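Side-chain contacts in apoptosis regulator ced-9 (Caenorhabditis elegans, PDB 1OHU), which sequesters the cell-death activator CED-4 and so restrains apoptosis until EGL-1 binds and triggers CED-4 release: residues S68-A73 and Q83-T88; I77-Y82 and T135-K140. The protein carries 3 engineered substitutions. One frame throughout, in Å; residues are numbered along the deposited sequence.

Overall arrangement
This chain is the Bcl-2-like helical part of CED-9, not the whole protein. Both contacts use its helix 79-86. Contact 1 packs Val85, from segment 83-88, against the last turn of helix 44-71. Contact 2 packs segment 77-82 against helix 128-144. The contact centres are about 10 Å apart, and they touch. Leu71 CD1 of contact 1 lies 3.7 Å from Tyr82 CA and 3.7 Å from Leu81 CD2 of contact 2. Gln83 CG of contact 1 lies 3.8 Å from Phe138 CE2 of contact 2. Their segments alternate along the chain. Together they pack the short helix 79-86 against the longer helices 44-71 and 128-144.

Contact 1: residues S68-A73 and Q83-T88; sequences SEQLLA and QDVVRT. Engineered in segment 68-73: Ser68 (natural residue Cys).
Val85 points from helix 79-86 into the last turn of helix 44-71 and meets Leu71 and Gln70. Its CB lies 3.9 Å from Leu71 CD1. From there the two methyls divide the neighbours. CG2, which stands beside the backbone N of Val85, reaches the backbone at Leu71 N, 3.7 Å away, and the first side-chain carbon of Gln70, CB, at 3.8 Å. CG1 lies on the carbonyl side, with chi1 at 168°. It is 4.1 Å from Leu71 CB and also 4.1 Å from Gln70 OE1. The valine thus fits between two consecutive residues of the helix end. The side chains of Leu71 and Val85 cross at about a right angle. Leu71 meets the valine with its CD1 methyl and, less closely, with CB. Gln70 is extended past CG, and the residue is exposed. The backbones come nearest at Leu71 CA and Val85 CA, 6.1 Å apart. Leu72 then leaves helical geometry, which places the contact at the very end of helix 44-71. Phe67, one turn earlier in that helix, also touches Val85. No hydrogen bond joins the two segments. The contact is small and mainly apolar, so it depends on the shape and burial of Val85 and Leu71 rather than on polar pairing.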
loop_
_atom_site.group_PDB
_atom_site.type_symbol
_atom_site.label_atom_id
_atom_site.label_comp_id
_atom_site.label_asym_id
_atom_site.label_seq_id
_atom_site.Cartn_x
_atom_site.Cartn_y
_atom_site.Cartn_z
ATOM N N SER A 68 3.092 -12.815 2.985
ATOM C CA SER A 68 4.464 -12.355 2.877
ATOM C C SER A 68 5.408 -13.554 2.900
ATOM O O SER A 68 6.464 -13.536 2.269
ATOM C CB SER A 68 4.792 -11.358 3.996
ATOM O OG SER A 68 4.712 -11.959 5.269
ATOM N N GLU A 69 5.030 -14.612 3.611
ATOM C CA GLU A 69 5.874 -15.793 3.625
ATOM C C GLU A 69 5.791 -16.455 2.256
ATOM O O GLU A 69 6.724 -17.122 1.831
ATOM C CB GLU A 69 5.457 -16.764 4.735
ATOM C CG GLU A 69 5.931 -16.327 6.114
ATOM C CD GLU A 69 5.603 -17.324 7.215
ATOM O OE1 GLU A 69 5.172 -16.869 8.286
ATOM O OE2 GLU A 69 5.781 -18.549 7.029
ATOM N N GLN A 70 4.674 -16.255 1.558
ATOM C CA GLN A 70 4.508 -16.816 0.215
ATOM C C GLN A 70 5.349 -15.997 -0.758
ATOM O O GLN A 70 6.077 -16.538 -1.594
ATOM C CB GLN A 70 3.049 -16.752 -0.236
ATOM C CG GLN A 70 2.082 -17.619 0.576
ATOM C CD GLN A 70 0.683 -17.619 -0.007
ATOM O OE1 GLN A 70 0.231 -16.618 -0.561
ATOM N NE2 GLN A 70 -0.014 -18.734 0.132
ATOM N N LEU A 71 5.228 -14.681 -0.644
ATOM C CA LEU A 71 5.959 -13.760 -1.502
ATOM C C LEU A 71 7.469 -13.911 -1.338
ATOM O O LEU A 71 8.224 -13.750 -2.296
ATOM C CB LEU A 71 5.562 -12.322 -1.180
ATOM C CG LEU A 71 5.926 -11.303 -2.257
ATOM C CD1 LEU A 71 5.143 -11.633 -3.521
ATOM C CD2 LEU A 71 5.588 -9.893 -1.785
ATOM N N LEU A 72 7.901 -14.225 -0.120
ATOM C CA LEU A 72 9.320 -14.374 0.170
ATOM C C LEU A 72 9.821 -15.808 0.071
ATOM O O LEU A 72 10.962 -16.081 0.430
ATOM C CB LEU A 72 9.623 -13.823 1.561
ATOM C CG LEU A 72 9.076 -12.416 1.833
ATOM C CD1 LEU A 72 9.468 -11.984 3.235
ATOM C CD2 LEU A 72 9.609 -11.431 0.795
ATOM N N ALA A 73 8.968 -16.715 -0.405
ATOM C CA ALA A 73 9.339 -18.120 -0.557
ATOM C C ALA A 73 10.506 -18.248 -1.536
ATOM O O ALA A 73 11.348 -19.132 -1.397
ATOM C CB ALA A 73 8.146 -18.931 -1.055
ATOM N N GLN A 83 1.929 -11.140 -8.402
ATOM C CA GLN A 83 0.520 -11.175 -8.773
ATOM C C GLN A 83 -0.217 -12.409 -8.249
ATOM O O GLN A 83 -1.404 -12.337 -7.933
ATOM C CB GLN A 83 0.392 -11.077 -10.293
ATOM C CG GLN A 83 0.717 -9.687 -10.826
ATOM C CD GLN A 83 0.703 -9.625 -12.342
ATOM O OE1 GLN A 83 1.751 -9.613 -12.984
ATOM N NE2 GLN A 83 -0.487 -9.597 -12.919
ATOM N N ASP A 84 0.481 -13.538 -8.150
ATOM C CA ASP A 84 -0.142 -14.756 -7.641
ATOM C C ASP A 84 -0.435 -14.619 -6.147
ATOM O O ASP A 84 -1.480 -15.067 -5.666
ATOM C CB ASP A 84 0.770 -15.977 -7.823
ATOM C CG ASP A 84 1.088 -16.277 -9.277
ATOM O OD1 ASP A 84 0.242 -16.007 -10.153
ATOM O OD2 ASP A 84 2.191 -16.811 -9.529
ATOM N N VAL A 85 0.502 -14.010 -5.418
ATOM C CA VAL A 85 0.383 -13.841 -3.968
ATOM C C VAL A 85 -0.627 -12.792 -3.539
ATOM O O VAL A 85 -1.315 -12.955 -2.534
ATOM C CB VAL A 85 1.757 -13.480 -3.336
ATOM C CG1 VAL A 85 1.582 -13.016 -1.890
ATOM C CG2 VAL A 85 2.676 -14.685 -3.380
ATOM N N VAL A 86 -0.705 -11.727 -4.323
ATOM C CA VAL A 86 -1.568 -10.581 -4.062
ATOM C C VAL A 86 -2.978 -10.660 -4.666
ATOM O O VAL A 86 -3.836 -9.820 -4.385
ATOM C CB VAL A 86 -0.834 -9.315 -4.570
ATOM C CG1 VAL A 86 -1.803 -8.317 -5.165
ATOM C CG2 VAL A 86 -0.023 -8.710 -3.429
ATOM N N ARG A 87 -3.209 -11.676 -5.487
ATOM C CA ARG A 87 -4.494 -11.868 -6.150
ATOM C C ARG A 87 -5.728 -11.643 -5.262
ATOM O O ARG A 87 -6.665 -10.957 -5.672
ATOM C CB ARG A 87 -4.551 -13.275 -6.759
ATOM C CG ARG A 87 -5.798 -13.563 -7.590
ATOM C CD ARG A 87 -5.852 -15.031 -7.997
ATOM N NE ARG A 87 -7.064 -15.362 -8.750
ATOM C CZ ARG A 87 -7.399 -16.596 -9.128
ATOM N NH1 ARG A 87 -6.611 -17.622 -8.825
ATOM N NH2 ARG A 87 -8.522 -16.809 -9.808
ATOM N N THR A 88 -5.726 -12.197 -4.051
ATOM C CA THR A 88 -6.883 -12.067 -3.167
ATOM C C THR A 88 -6.794 -11.026 -2.050
ATOM O O THR A 88 -7.694 -10.935 -1.218
ATOM C CB THR A 88 -7.248 -13.434 -2.532
ATOM O OG1 THR A 88 -6.260 -13.800 -1.560
ATOM C CG2 THR A 88 -7.307 -14.513 -3.605
#

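Contact 2: residues I77-Y82 and T135-K140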
loop_
_atom_site.group_PDB
_atom_site.type_symbol
_atom_site.label_atom_id
_atom_site.label_comp_id
_atom_site.label_asym_id
_atom_site.label_seq_id
_atom_site.Cartn_x
_atom_site.Cartn_y
_atom_site.Cartn_z
ATOM N N ILE A 77 12.022 -11.963 -6.081
ATOM C CA ILE A 77 10.602 -11.794 -6.349
ATOM C C ILE A 77 10.341 -11.337 -7.775
ATOM O O ILE A 77 10.960 -10.386 -8.257
ATOM C CB ILE A 77 9.982 -10.759 -5.388
ATOM C CG1 ILE A 77 10.258 -11.170 -3.943
ATOM C CG2 ILE A 77 8.482 -10.636 -5.641
ATOM C CD1 ILE A 77 9.855 -10.139 -2.934
ATOM N N SER A 78 9.423 -12.012 -8.452
ATOM C CA SER A 78 9.090 -11.647 -9.820
ATOM C C SER A 78 7.699 -11.023 -9.838
ATOM O O SER A 78 6.909 -11.215 -8.914
ATOM C CB SER A 78 9.127 -12.879 -10.723
ATOM O OG SER A 78 8.173 -13.836 -10.294
ATOM N N PHE A 79 7.406 -10.274 -10.891
ATOM C CA PHE A 79 6.114 -9.623 -11.010
ATOM C C PHE A 79 5.007 -10.667 -11.061
ATOM O O PHE A 79 3.928 -10.470 -10.503
ATOM C CB PHE A 79 6.081 -8.750 -12.264
ATOM C CG PHE A 79 4.902 -7.825 -12.327
ATOM C CD1 PHE A 79 4.497 -7.118 -11.200
ATOM C CD2 PHE A 79 4.211 -7.641 -13.516
ATOM C CE1 PHE A 79 3.417 -6.240 -11.251
ATOM C CE2 PHE A 79 3.124 -6.762 -13.583
ATOM C CZ PHE A 79 2.728 -6.060 -12.444
ATOM N N SER A 80 5.280 -11.783 -11.723
ATOM C CA SER A 80 4.299 -12.852 -11.829
ATOM C C SER A 80 3.977 -13.405 -10.446
ATOM O O SER A 80 2.816 -13.481 -10.059
ATOM C CB SER A 80 4.825 -13.979 -12.709
ATOM O OG SER A 80 3.844 -14.997 -12.820
ATOM N N LEU A 81 5.012 -13.804 -9.713
ATOM C CA LEU A 81 4.829 -14.338 -8.370
ATOM C C LEU A 81 4.083 -13.304 -7.518
ATOM O O LEU A 81 3.187 -13.645 -6.754
ATOM C CB LEU A 81 6.182 -14.650 -7.740
ATOM C CG LEU A 81 6.229 -15.497 -6.457
ATOM C CD1 LEU A 81 7.675 -15.575 -5.987
ATOM C CD2 LEU A 81 5.376 -14.887 -5.357
ATOM N N TYR A 82 4.465 -12.039 -7.649
ATOM C CA TYR A 82 3.818 -10.977 -6.893
ATOM C C TYR A 82 2.309 -11.002 -7.140
ATOM O O TYR A 82 1.506 -10.900 -6.210
ATOM C CB TYR A 82 4.391 -9.612 -7.300
ATOM C CG TYR A 82 3.570 -8.445 -6.789
ATOM C CD1 TYR A 82 3.650 -8.033 -5.455
ATOM C CD2 TYR A 82 2.664 -7.792 -7.624
ATOM C CE1 TYR A 82 2.849 -7.009 -4.973
ATOM C CE2 TYR A 82 1.858 -6.771 -7.152
ATOM C CZ TYR A 82 1.955 -6.386 -5.828
ATOM O OH TYR A 82 1.150 -5.376 -5.363
ATOM N N THR A 135 3.812 -2.909 -6.877
ATOM C CA THR A 135 2.633 -2.368 -6.206
ATOM C C THR A 135 2.040 -1.182 -6.972
ATOM O O THR A 135 0.842 -1.142 -7.246
ATOM C CB THR A 135 2.978 -1.941 -4.753
ATOM O OG1 THR A 135 3.523 -3.065 -4.039
ATOM C CG2 THR A 135 1.726 -1.458 -4.026
ATOM N N SER A 136 2.890 -0.230 -7.335
ATOM C CA SER A 136 2.460 0.962 -8.068
ATOM C C SER A 136 1.865 0.618 -9.435
ATOM O O SER A 136 0.846 1.167 -9.841
ATOM C CB SER A 136 3.646 1.907 -8.270
ATOM O OG SER A 136 4.245 2.267 -7.036
ATOM N N LEU A 137 2.522 -0.287 -10.142
ATOM C CA LEU A 137 2.080 -0.700 -11.464
ATOM C C LEU A 137 0.754 -1.464 -11.396
ATOM O O LEU A 137 -0.188 -1.163 -12.126
ATOM C CB LEU A 137 3.171 -1.567 -12.102
ATOM C CG LEU A 137 3.078 -1.986 -13.568
ATOM C CD1 LEU A 137 4.401 -2.617 -13.995
ATOM C CD2 LEU A 137 1.926 -2.960 -13.753
ATOM N N PHE A 138 0.684 -2.451 -10.516
ATOM C CA PHE A 138 -0.524 -3.252 -10.371
ATOM C C PHE A 138 -1.742 -2.367 -10.119
ATOM O O PHE A 138 -2.791 -2.555 -10.735
ATOM C CB PHE A 138 -0.340 -4.251 -9.223
ATOM C CG PHE A 138 -1.418 -5.292 -9.134
ATOM C CD1 PHE A 138 -2.604 -5.031 -8.455
ATOM C CD2 PHE A 138 -1.236 -6.544 -9.707
ATOM C CE1 PHE A 138 -3.594 -6.006 -8.344
ATOM C CE2 PHE A 138 -2.216 -7.527 -9.603
ATOM C CZ PHE A 138 -3.398 -7.261 -8.920
ATOM N N ILE A 139 -1.586 -1.392 -9.230
ATOM C CA ILE A 139 -2.661 -0.473 -8.872
ATOM C C ILE A 139 -3.000 0.517 -9.976
ATOM O O ILE A 139 -4.166 0.866 -10.163
ATOM C CB ILE A 139 -2.309 0.316 -7.592
ATOM C CG1 ILE A 139 -2.102 -0.655 -6.425
ATOM C CG2 ILE A 139 -3.422 1.294 -7.258
ATOM C CD1 ILE A 139 -1.849 0.025 -5.096
ATOM N N LYS A 140 -1.977 0.976 -10.691
ATOM C CA LYS A 140 -2.146 1.922 -11.789
ATOM C C LYS A 140 -3.130 1.393 -12.828
ATOM O O LYS A 140 -4.123 2.042 -13.165
ATOM C CB LYS A 140 -0.813 2.154 -12.488
ATOM C CG LYS A 140 0.030 3.258 -11.932
ATOM C CD LYS A 140 1.259 3.393 -12.796
ATOM C CE LYS A 140 1.914 4.733 -12.609
ATOM N NZ LYS A 140 3.181 4.789 -13.365
HETATM O O HOH W 1 1.633 -4.649 -2.596
#
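Tyr82 meets Phe138 and Thr135 in the buried part of this contact. Its ring edge is turned to the face of Phe138 in an offset edge-to-face (T-shaped) pair. The ring centroids are 6.0 Å apart and the planes stand at 82°. Tyr82 CE2 lies 3.9 Å from Phe138 CB, which sits at the tyrosine edge, near its plane. With chi1 at 167°, the Tyr82 side chain is swung opposite its own amide nitrogen, and its ring extends to helix 128-144. There the hydroxyl OH comes 3.5 Å from Thr135 CA. A water bridges the two side chains. It lies 2.9 Å from Tyr82 OH and donates to Thr135 OG1, also at 2.9 Å. The same OG1 is hydrogen-bonded to Leu131 O, one turn back in its own helix. Toward the exposed side the contact narrows to Phe79 and Leu137. Here one ring end meets mainly one methyl, though Phe79 CZ still lies 3.5 Å from Leu137 CD2. The Phe79 ring also meets that of Tyr134, with the planes at about 45°. Around the pair, Phe138 also packs on Leu107 of helix 101-118 and makes a cation-pi contact with Arg142. Thr135 touches Phe21 of helix 13-27. Helix 128-144 therefore lies among helices 79-86, 101-118 and 13-27 of the Bcl-2 bundle.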